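Long-range contacts in epoxide hydrolase (Aspergillus niger, PDB 3G02), which probably hydrolyses epoxides to vicinal diols, as expected of an epoxide hydrolase of the alpha/beta hydrolase fold: residues L35-K40 and S269-A273; L82-P86 and L129-R133. The protein carries 9 engineered substitutions. One frame throughout, in Å; residues are numbered along the deposited sequence.

Interaction 1: residues L35-K40 and S269-A273; sequences LVRLSK and SSPIA
Pro-271 and Ile-272 pack against Leu-35, Val-36 and Ser-39 in a buried helix-end contact: the C-terminal end of helix 26-38 meets the first turn of helix 271-284. The second helix belongs to the excursion between strands 209-214 and 340-345, the usual place of the lid in this fold, so the contact ties the N-terminal region to the probable lid. Pro-271 is wedged in ring first. Its CD lies 3.7 Å from Leu-35 CB, and its CG lies 3.7 Å from Val-36 CG2, the branch anti to the carbonyl carbon. Trp-303 also packs on Leu-35 and Pro-271, while Trp-69 of helix 59-71 touches Val-36 and Pro-271. On the other flank, Ile-272 CG1 rests on Ser-39 CB at 3.6 Å.

Between these apolar patches runs a relay of hydroxyls, described here for one of the two deposited conformers of Ser-39. Ile-272 N donates to Ser-270 OG (3.1 Å, bent to 137°), the N-cap bond. That hydroxyl is directed away from its own backbone N (chi1 163°) and donates a hydrogen bond to Ser-39 OG at 2.7 Å. A further step from Ser-39 OG to Leu-35 O is suspiciously short and therefore doubtful; that carbonyl also accepts Ser-39 N.

The second subunit lies close by, its Leu-38 packing on Leu-38 of this chain. Lys-40 O is buried without a partner in the model. In the conformer given, each hydroxyl would both accept and donate, linking the N-cap of helix 271-284 to Leu-35 O, near the end of helix 26-38.

Interaction 2: residues L82-P86 and L129-R133; sequences LNSFP and LQLFR
Ser-84 O is gripped by both terminal nitrogens of Arg-133, strongly by NH1 at 2.6 Å with a nearly straight N-H...O angle of 171°, and weakly by NH2. The contact belongs to the alpha/beta hydrolase fold: a type I beta turn, Leu-82 to Phe-85, between helix 75-82 and strand 87-92 is held against helix 126-135. The carbonyl oxygen sits at the guanidinium edge, close to its plane, so the bond leaves the faces of the group available for stacking.

One of those faces is taken by Phe-85. The planes are only 6° apart and the centres 3.7 Å, and Arg-133 CZ stands over the ring face: a parallel cation-pi stack. The arginine chain starts out anti to its backbone nitrogen and bends at chi3 (68°), which lays the flat group over the ring. The amide of Gln-130 is instead turned almost perpendicular to the ring, with OE1 3.3 Å from Phe-85 CZ. That oxygen also takes a weak bond from Arg-133 NH2, whereas NE2 of the same amide bonds to Glu-134.

Hydrogen bonding at the edge and stacking on the face together should fix the rotation of the guanidinium. Leu-102 of strand 95-102 packs on both Phe-85 and Leu-129, joining the contact to the sheet. One residue before Gln-130, Leu-129 CB meets Phe-85 CE1 at 3.5 Å.

Overall arrangement
The two contacts lie far apart: their centres are 32 Å from each other and their nearest atoms about 16 Å, so neither touches the other. In sequence, interaction 2 is nested within the loop that interaction 1 closes. Their spans differ too, with 228 residues between the segments of interaction 1 and 42 between those of interaction 2. Interaction 1 is the more peripheral, its centre 25 Å from the chain centre against 17 Å, and it borders the second subunit, whereas interaction 2 stays within one chain beside the central sheet. Both are structural packing away from the predicted catalytic residues Asp-193, Tyr-315 and His-375.

Interaction 1: residues L35-K40 and S269-A273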
loop_
_atom_site.group_PDB
_atom_site.type_symbol
_atom_site.label_atom_id
_atom_site.label_comp_id
_atom_site.label_asym_id
_atom_site.label_seq_id
_atom_site.Cartn_x
_atom_site.Cartn_y
_atom_site.Cartn_z
ATOM N N LEU A 35 16.924 -15.837 -0.969
ATOM C CA LEU A 35 16.175 -14.684 -0.478
ATOM C C LEU A 35 14.859 -15.079 0.192
ATOM O O LEU A 35 14.421 -14.410 1.123
ATOM C CB LEU A 35 15.974 -13.639 -1.579
ATOM C CG LEU A 35 17.247 -13.068 -2.229
ATOM C CD1 LEU A 35 16.898 -11.976 -3.221
ATOM C CD2 LEU A 35 18.252 -12.557 -1.197
ATOM N N VAL A 36 14.243 -16.170 -0.257
ATOM C CA VAL A 36 13.082 -16.720 0.449
ATOM C C VAL A 36 13.491 -17.154 1.860
ATOM O O VAL A 36 12.813 -16.829 2.835
ATOM C CB VAL A 36 12.420 -17.900 -0.312
ATOM C CG1 VAL A 36 11.354 -18.574 0.550
ATOM C CG2 VAL A 36 11.803 -17.421 -1.626
ATOM N N ARG A 37 14.613 -17.867 1.957
ATOM C CA ARG A 37 15.131 -18.322 3.246
ATOM C C ARG A 37 15.497 -17.153 4.169
ATOM O O ARG A 37 15.172 -17.178 5.356
ATOM C CB ARG A 37 16.337 -19.244 3.048
ATOM C CG ARG A 37 16.736 -20.002 4.308
ATOM C CD ARG A 37 18.007 -20.818 4.114
ATOM N NE ARG A 37 19.198 -19.972 4.078
ATOM C CZ ARG A 37 19.900 -19.693 2.982
ATOM N NH1 ARG A 37 19.546 -20.199 1.805
ATOM N NH2 ARG A 37 20.967 -18.910 3.066
ATOM N N LEU A 38 16.155 -16.135 3.616
ATOM C CA LEU A 38 16.614 -14.985 4.403
ATOM C C LEU A 38 15.489 -14.069 4.878
ATOM O O LEU A 38 15.626 -13.393 5.901
ATOM C CB LEU A 38 17.631 -14.160 3.613
ATOM C CG LEU A 38 19.041 -14.728 3.441
ATOM C CD1 LEU A 38 19.793 -13.868 2.451
ATOM C CD2 LEU A 38 19.790 -14.811 4.770
ATOM N N SER A 39 14.387 -14.057 4.127
ATOM C CA SER A 39 13.231 -13.208 4.420
ATOM C C SER A 39 12.611 -13.506 5.778
ATOM O O SER A 39 12.468 -14.662 6.175
ATOM C CB SER A 39 12.163 -13.372 3.338
ATOM O OG SER A 39 12.621 -12.919 2.079
ATOM N N LYS A 40 12.237 -12.446 6.486
ATOM C CA LYS A 40 11.554 -12.583 7.764
ATOM C C LYS A 40 10.042 -12.520 7.561
ATOM O O LYS A 40 9.566 -12.128 6.495
ATOM C CB LYS A 40 11.991 -11.471 8.729
ATOM C CG LYS A 40 13.500 -11.310 8.920
ATOM C CD LYS A 40 14.113 -12.490 9.669
ATOM C CE LYS A 40 15.530 -12.179 10.118
ATOM N NZ LYS A 40 16.275 -13.406 10.511
ATOM N N SER A 269 12.237 -5.878 -2.942
ATOM C CA SER A 269 13.270 -6.108 -1.926
ATOM C C SER A 269 13.365 -7.559 -1.470
ATOM O O SER A 269 14.456 -8.048 -1.167
ATOM C CB SER A 269 13.061 -5.181 -0.726
ATOM O OG SER A 269 11.912 -5.544 0.012
ATOM N N SER A 270 12.221 -8.234 -1.420
ATOM C CA SER A 270 12.126 -9.591 -0.893
ATOM C C SER A 270 11.016 -10.347 -1.607
ATOM O O SER A 270 9.932 -9.797 -1.832
ATOM C CB SER A 270 11.832 -9.563 0.608
ATOM O OG SER A 270 11.358 -10.822 1.064
ATOM N N PRO A 271 11.269 -11.622 -1.957
ATOM C CA PRO A 271 10.225 -12.421 -2.601
ATOM C C PRO A 271 9.022 -12.667 -1.691
ATOM O O PRO A 271 7.916 -12.891 -2.179
ATOM C CB PRO A 271 10.945 -13.735 -2.940
ATOM C CG PRO A 271 12.091 -13.795 -1.976
ATOM C CD PRO A 271 12.528 -12.379 -1.794
ATOM N N ILE A 272 9.244 -12.623 -0.379
ATOM C CA ILE A 272 8.160 -12.782 0.591
ATOM C C ILE A 272 7.258 -11.537 0.635
ATOM O O ILE A 272 6.038 -11.661 0.787
ATOM C CB ILE A 272 8.707 -13.192 1.984
ATOM C CG1 ILE A 272 9.151 -14.667 1.948
ATOM C CG2 ILE A 272 7.695 -12.923 3.105
ATOM C CD1 ILE A 272 8.053 -15.681 1.717
ATOM N N ALA A 273 7.852 -10.353 0.475
ATOM C CA ALA A 273 7.062 -9.128 0.314
ATOM C C ALA A 273 6.147 -9.249 -0.901
ATOM O O ALA A 273 4.949 -8.982 -0.814
ATOM C CB ALA A 273 7.964 -7.903 0.182
#

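Interaction 2: residues L82-P86 and L129-R133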
loop_
_atom_site.group_PDB
_atom_site.type_symbol
_atom_site.label_atom_id
_atom_site.label_comp_id
_atom_site.label_asym_id
_atom_site.label_seq_id
_atom_site.Cartn_x
_atom_site.Cartn_y
_atom_site.Cartn_z
ATOM N N LEU A 82 5.344 -23.617 -19.515
ATOM C CA LEU A 82 5.424 -22.357 -20.261
ATOM C C LEU A 82 5.877 -22.607 -21.699
ATOM O O LEU A 82 5.286 -22.091 -22.653
ATOM C CB LEU A 82 6.369 -21.368 -19.568
ATOM C CG LEU A 82 5.975 -20.851 -18.179
ATOM C CD1 LEU A 82 6.954 -19.788 -17.718
ATOM C CD2 LEU A 82 4.573 -20.293 -18.201
ATOM N N ASN A 83 6.912 -23.434 -21.836
ATOM C CA ASN A 83 7.528 -23.719 -23.127
ATOM C C ASN A 83 6.775 -24.746 -23.977
ATOM O O ASN A 83 7.208 -25.071 -25.086
ATOM C CB ASN A 83 8.984 -24.141 -22.916
ATOM C CG ASN A 83 9.853 -22.999 -22.415
ATOM O OD1 ASN A 83 9.610 -21.833 -22.734
ATOM N ND2 ASN A 83 10.872 -23.331 -21.631
ATOM N N SER A 84 5.643 -25.227 -23.465
ATOM C CA SER A 84 4.812 -26.195 -24.187
ATOM C C SER A 84 3.954 -25.563 -25.284
ATOM O O SER A 84 3.400 -26.275 -26.121
ATOM C CB SER A 84 3.937 -27.003 -23.219
ATOM O OG SER A 84 2.933 -26.202 -22.620
ATOM N N PHE A 85 3.839 -24.235 -25.271
ATOM C CA PHE A 85 3.093 -23.502 -26.292
ATOM C C PHE A 85 4.035 -22.596 -27.075
ATOM O O PHE A 85 5.078 -22.201 -26.550
ATOM C CB PHE A 85 1.976 -22.669 -25.652
ATOM C CG PHE A 85 0.809 -23.486 -25.177
ATOM C CD1 PHE A 85 -0.271 -23.740 -26.018
ATOM C CD2 PHE A 85 0.792 -24.009 -23.887
ATOM C CE1 PHE A 85 -1.350 -24.502 -25.577
ATOM C CE2 PHE A 85 -0.286 -24.770 -23.438
ATOM C CZ PHE A 85 -1.356 -25.014 -24.285
ATOM N N PRO A 86 3.681 -22.275 -28.337
ATOM C CA PRO A 86 4.518 -21.348 -29.103
ATOM C C PRO A 86 4.621 -19.993 -28.410
ATOM O O PRO A 86 3.601 -19.422 -28.019
ATOM C CB PRO A 86 3.767 -21.206 -30.435
ATOM C CG PRO A 86 2.962 -22.467 -30.543
ATOM C CD PRO A 86 2.530 -22.748 -29.130
ATOM N N LEU A 129 -5.804 -21.926 -24.071
ATOM C CA LEU A 129 -4.995 -22.387 -25.201
ATOM C C LEU A 129 -4.954 -23.913 -25.278
ATOM O O LEU A 129 -5.045 -24.489 -26.368
ATOM C CB LEU A 129 -3.576 -21.806 -25.148
ATOM C CG LEU A 129 -3.428 -20.286 -25.294
ATOM C CD1 LEU A 129 -1.953 -19.924 -25.346
ATOM C CD2 LEU A 129 -4.162 -19.753 -26.522
ATOM N N GLN A 130 -4.837 -24.562 -24.120
ATOM C CA GLN A 130 -4.807 -26.023 -24.056
ATOM C C GLN A 130 -6.106 -26.629 -24.580
ATOM O O GLN A 130 -6.078 -27.585 -25.358
ATOM C CB GLN A 130 -4.522 -26.499 -22.628
ATOM C CG GLN A 130 -4.453 -28.028 -22.474
ATOM C CD GLN A 130 -3.305 -28.665 -23.254
ATOM O OE1 GLN A 130 -2.241 -28.067 -23.426
ATOM N NE2 GLN A 130 -3.516 -29.893 -23.716
ATOM N N LEU A 131 -7.237 -26.057 -24.174
ATOM C CA LEU A 131 -8.534 -26.522 -24.652
ATOM C C LEU A 131 -8.612 -26.429 -26.175
ATOM O O LEU A 131 -9.041 -27.376 -26.835
ATOM C CB LEU A 131 -9.673 -25.739 -23.998
ATOM C CG LEU A 131 -9.899 -25.942 -22.495
ATOM C CD1 LEU A 131 -10.850 -24.886 -21.971
ATOM C CD2 LEU A 131 -10.418 -27.345 -22.177
ATOM N N PHE A 132 -8.170 -25.303 -26.729
ATOM C CA PHE A 132 -8.159 -25.133 -28.181
ATOM C C PHE A 132 -7.269 -26.150 -28.892
ATOM O O PHE A 132 -7.681 -26.736 -29.899
ATOM C CB PHE A 132 -7.758 -23.707 -28.570
ATOM C CG PHE A 132 -8.909 -22.742 -28.594
ATOM C CD1 PHE A 132 -9.845 -22.784 -29.627
ATOM C CD2 PHE A 132 -9.060 -21.788 -27.594
ATOM C CE1 PHE A 132 -10.918 -21.893 -29.665
ATOM C CE2 PHE A 132 -10.126 -20.891 -27.626
ATOM C CZ PHE A 132 -11.058 -20.943 -28.662
ATOM N N ARG A 133 -6.062 -26.365 -28.367
ATOM C CA ARG A 133 -5.112 -27.309 -28.962
ATOM C C ARG A 133 -5.613 -28.755 -28.888
ATOM O O ARG A 133 -5.305 -29.569 -29.761
ATOM C CB ARG A 133 -3.735 -27.186 -28.303
ATOM C CG ARG A 133 -2.647 -28.004 -28.982
ATOM C CD ARG A 133 -1.264 -27.507 -28.623
ATOM N NE ARG A 133 -0.926 -27.753 -27.222
ATOM C CZ ARG A 133 0.228 -27.396 -26.664
ATOM N NH1 ARG A 133 1.150 -26.774 -27.387
ATOM N NH2 ARG A 133 0.457 -27.659 -25.383
#